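PDB 2I9C: hypothetical protein RPA1889 from Rhodopseudomonas palustris, which is of unknown function but belongs to the helical DUF2019 family of the tetratricopeptide-repeat clan, whose members often mediate protein-protein interactions. Local coordinates for residues Q72-A77 against R90-A95. Residues are numbered along the deposited sequence; the frame is centred on the assembly and turned at random.
Sequences QVRLQA and REQLEA. With ACT (acetate ion), chain B.
Arg74 and Gln92 cross where helix 71-79 packs on helix 86-99, and an acetate ion, probably from the crystallisation liquor, joins their polar ends. The two consecutive helices run roughly antiparallel, a helical pair in this all-helical DUF2019 fold. CG of Arg74 lies anti to the carbonyl carbon (chi1 -67°), and the extended chain then passes Gln92 and carries the guanidinium to the acetate. Arg74 CB touches Gln92 NE2 at 3.6 Å, and CG passes the same amide nitrogen more loosely. CD lies 3.4 Å from acetate O, while NE is hydrogen-bonded to the carbonyl of Tyr68 and NH2 weakly to that of Glu67. The other terminal nitrogen, NH1, gives acetate O a hydrogen bond of 3.0 Å within the guanidinium plane. Gln92 bends at chi2 (58°) to cross the arginine at about a right angle, and its NE2 donates to the same acetate O at 2.8 Å. Beneath this polar layer, Leu75 CD1 meets Leu93 CD2 at 4.0 Å, a buried apolar contact flanked by Asp107 and Cys111 of helix 104-117. Shortening Arg74 to an alanine is likely to leave the acetate without its cationic partner and the Tyr68 carbonyl without this donor. No hydrogen bond links the segments directly: leucines join the helices inside, whereas at the partly exposed margin two N-H donors converge on one anion oxygen, whose negative charge probably offsets the positive charge of the guanidinium.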
loop_
_atom_site.group_PDB
_atom_site.type_symbol
_atom_site.label_atom_id
_atom_site.label_comp_id
_atom_site.label_asym_id
_atom_site.label_seq_id
_atom_site.Cartn_x
_atom_site.Cartn_y
_atom_site.Cartn_z
ATOM N N GLN A 72 2.311 -6.830 4.894
ATOM C CA GLN A 72 1.580 -6.467 3.689
ATOM C C GLN A 72 1.011 -5.038 3.769
ATOM O O GLN A 72 1.020 -4.308 2.774
ATOM C CB GLN A 72 0.472 -7.500 3.386
ATOM C CG GLN A 72 -0.272 -7.283 1.996
ATOM C CD GLN A 72 0.594 -7.637 0.793
ATOM O OE1 GLN A 72 1.717 -8.120 0.949
ATOM N NE2 GLN A 72 0.047 -7.437 -0.422
ATOM N N VAL A 73 0.476 -4.658 4.940
ATOM C CA VAL A 73 -0.052 -3.311 5.145
ATOM C C VAL A 73 1.097 -2.309 4.944
ATOM O O VAL A 73 0.946 -1.341 4.213
ATOM C CB VAL A 73 -0.729 -3.154 6.551
ATOM C CG1 VAL A 73 -1.261 -1.740 6.776
ATOM C CG2 VAL A 73 -1.929 -4.124 6.641
ATOM N N ARG A 74 2.224 -2.550 5.607
ATOM C CA ARG A 74 3.350 -1.639 5.524
ATOM C C ARG A 74 3.838 -1.483 4.084
ATOM O O ARG A 74 4.143 -0.359 3.666
ATOM C CB ARG A 74 4.500 -2.140 6.412
ATOM C CG ARG A 74 4.170 -2.099 7.914
ATOM C CD ARG A 74 5.441 -2.356 8.761
ATOM N NE ARG A 74 5.125 -2.284 10.200
ATOM C CZ ARG A 74 6.009 -2.152 11.177
ATOM N NH1 ARG A 74 7.301 -2.058 10.916
ATOM N NH2 ARG A 74 5.600 -2.104 12.448
ATOM N N LEU A 75 3.974 -2.613 3.372
ATOM C CA LEU A 75 4.424 -2.638 1.970
ATOM C C LEU A 75 3.511 -1.819 1.066
ATOM O O LEU A 75 3.947 -0.956 0.302
ATOM C CB LEU A 75 4.498 -4.087 1.418
ATOM C CG LEU A 75 4.759 -4.211 -0.098
ATOM C CD1 LEU A 75 6.146 -3.771 -0.460
ATOM C CD2 LEU A 75 4.581 -5.692 -0.466
ATOM N N GLN A 76 2.227 -2.098 1.150
ATOM C CA GLN A 76 1.272 -1.442 0.281
ATOM C C GLN A 76 1.169 0.046 0.591
ATOM O O GLN A 76 1.024 0.841 -0.305
ATOM C CB GLN A 76 -0.099 -2.127 0.350
ATOM C CG GLN A 76 -0.109 -3.499 -0.380
ATOM C CD GLN A 76 0.519 -3.421 -1.754
ATOM O OE1 GLN A 76 0.082 -2.649 -2.590
ATOM N NE2 GLN A 76 1.555 -4.220 -1.987
ATOM N N ALA A 77 1.229 0.392 1.868
ATOM C CA ALA A 77 1.187 1.797 2.289
ATOM C C ALA A 77 2.417 2.571 1.765
ATOM O O ALA A 77 2.276 3.698 1.283
ATOM C CB ALA A 77 1.078 1.926 3.858
ATOM N N ARG A 90 10.311 5.617 0.457
ATOM C CA ARG A 90 11.532 4.909 0.063
ATOM C C ARG A 90 12.220 4.292 1.321
ATOM O O ARG A 90 12.649 3.140 1.306
ATOM C CB ARG A 90 12.503 5.833 -0.718
ATOM C CG ARG A 90 13.813 5.132 -1.031
ATOM C CD ARG A 90 14.838 5.898 -1.899
ATOM N NE ARG A 90 15.752 4.872 -2.429
ATOM C CZ ARG A 90 15.738 4.384 -3.673
ATOM N NH1 ARG A 90 14.886 4.860 -4.585
ATOM N NH2 ARG A 90 16.605 3.427 -4.002
ATOM N N GLU A 91 12.310 5.083 2.390
ATOM C CA GLU A 91 12.860 4.623 3.673
ATOM C C GLU A 91 12.135 3.378 4.223
ATOM O O GLU A 91 12.776 2.434 4.716
ATOM C CB GLU A 91 12.820 5.770 4.685
ATOM C CG GLU A 91 13.388 5.435 6.091
ATOM C CD GLU A 91 13.196 6.571 7.138
ATOM O OE1 GLU A 91 12.062 7.127 7.266
ATOM O OE2 GLU A 91 14.197 6.883 7.853
ATOM N N GLN A 92 10.810 3.384 4.168
ATOM C CA GLN A 92 10.035 2.220 4.590
ATOM C C GLN A 92 10.285 1.022 3.664
ATOM O O GLN A 92 10.516 -0.067 4.139
ATOM C CB GLN A 92 8.537 2.531 4.696
ATOM C CG GLN A 92 7.645 1.322 5.088
ATOM C CD GLN A 92 8.009 0.663 6.399
ATOM O OE1 GLN A 92 8.528 1.309 7.339
ATOM N NE2 GLN A 92 7.754 -0.639 6.478
ATOM N N LEU A 93 10.337 1.235 2.360
ATOM C CA LEU A 93 10.609 0.114 1.482
ATOM C C LEU A 93 11.965 -0.478 1.787
ATOM O O LEU A 93 12.122 -1.685 1.710
ATOM C CB LEU A 93 10.508 0.532 0.010
ATOM C CG LEU A 93 9.137 0.921 -0.544
ATOM C CD1 LEU A 93 9.296 1.427 -1.989
ATOM C CD2 LEU A 93 8.184 -0.317 -0.505
ATOM N N GLU A 94 12.950 0.383 2.090
ATOM C CA GLU A 94 14.301 -0.043 2.409
ATOM C C GLU A 94 14.310 -0.881 3.677
ATOM O O GLU A 94 14.985 -1.880 3.706
ATOM C CB GLU A 94 15.259 1.149 2.505
ATOM C CG GLU A 94 15.579 1.730 1.091
ATOM C CD GLU A 94 16.389 3.025 1.080
ATOM O OE1 GLU A 94 16.430 3.775 2.096
ATOM O OE2 GLU A 94 16.959 3.305 0.005
ATOM N N ALA A 95 13.577 -0.459 4.709
ATOM C CA ALA A 95 13.364 -1.257 5.964
ATOM C C ALA A 95 12.716 -2.626 5.720
ATOM O O ALA A 95 13.106 -3.610 6.341
ATOM C CB ALA A 95 12.539 -0.461 6.971
HETATM C C ACT B . 9.864 -3.029 8.777
HETATM O O ACT B . 8.827 -2.399 8.346
HETATM O OXT ACT B . 10.496 -2.883 9.961
HETATM C CH3 ACT B . 10.324 -3.922 7.750
#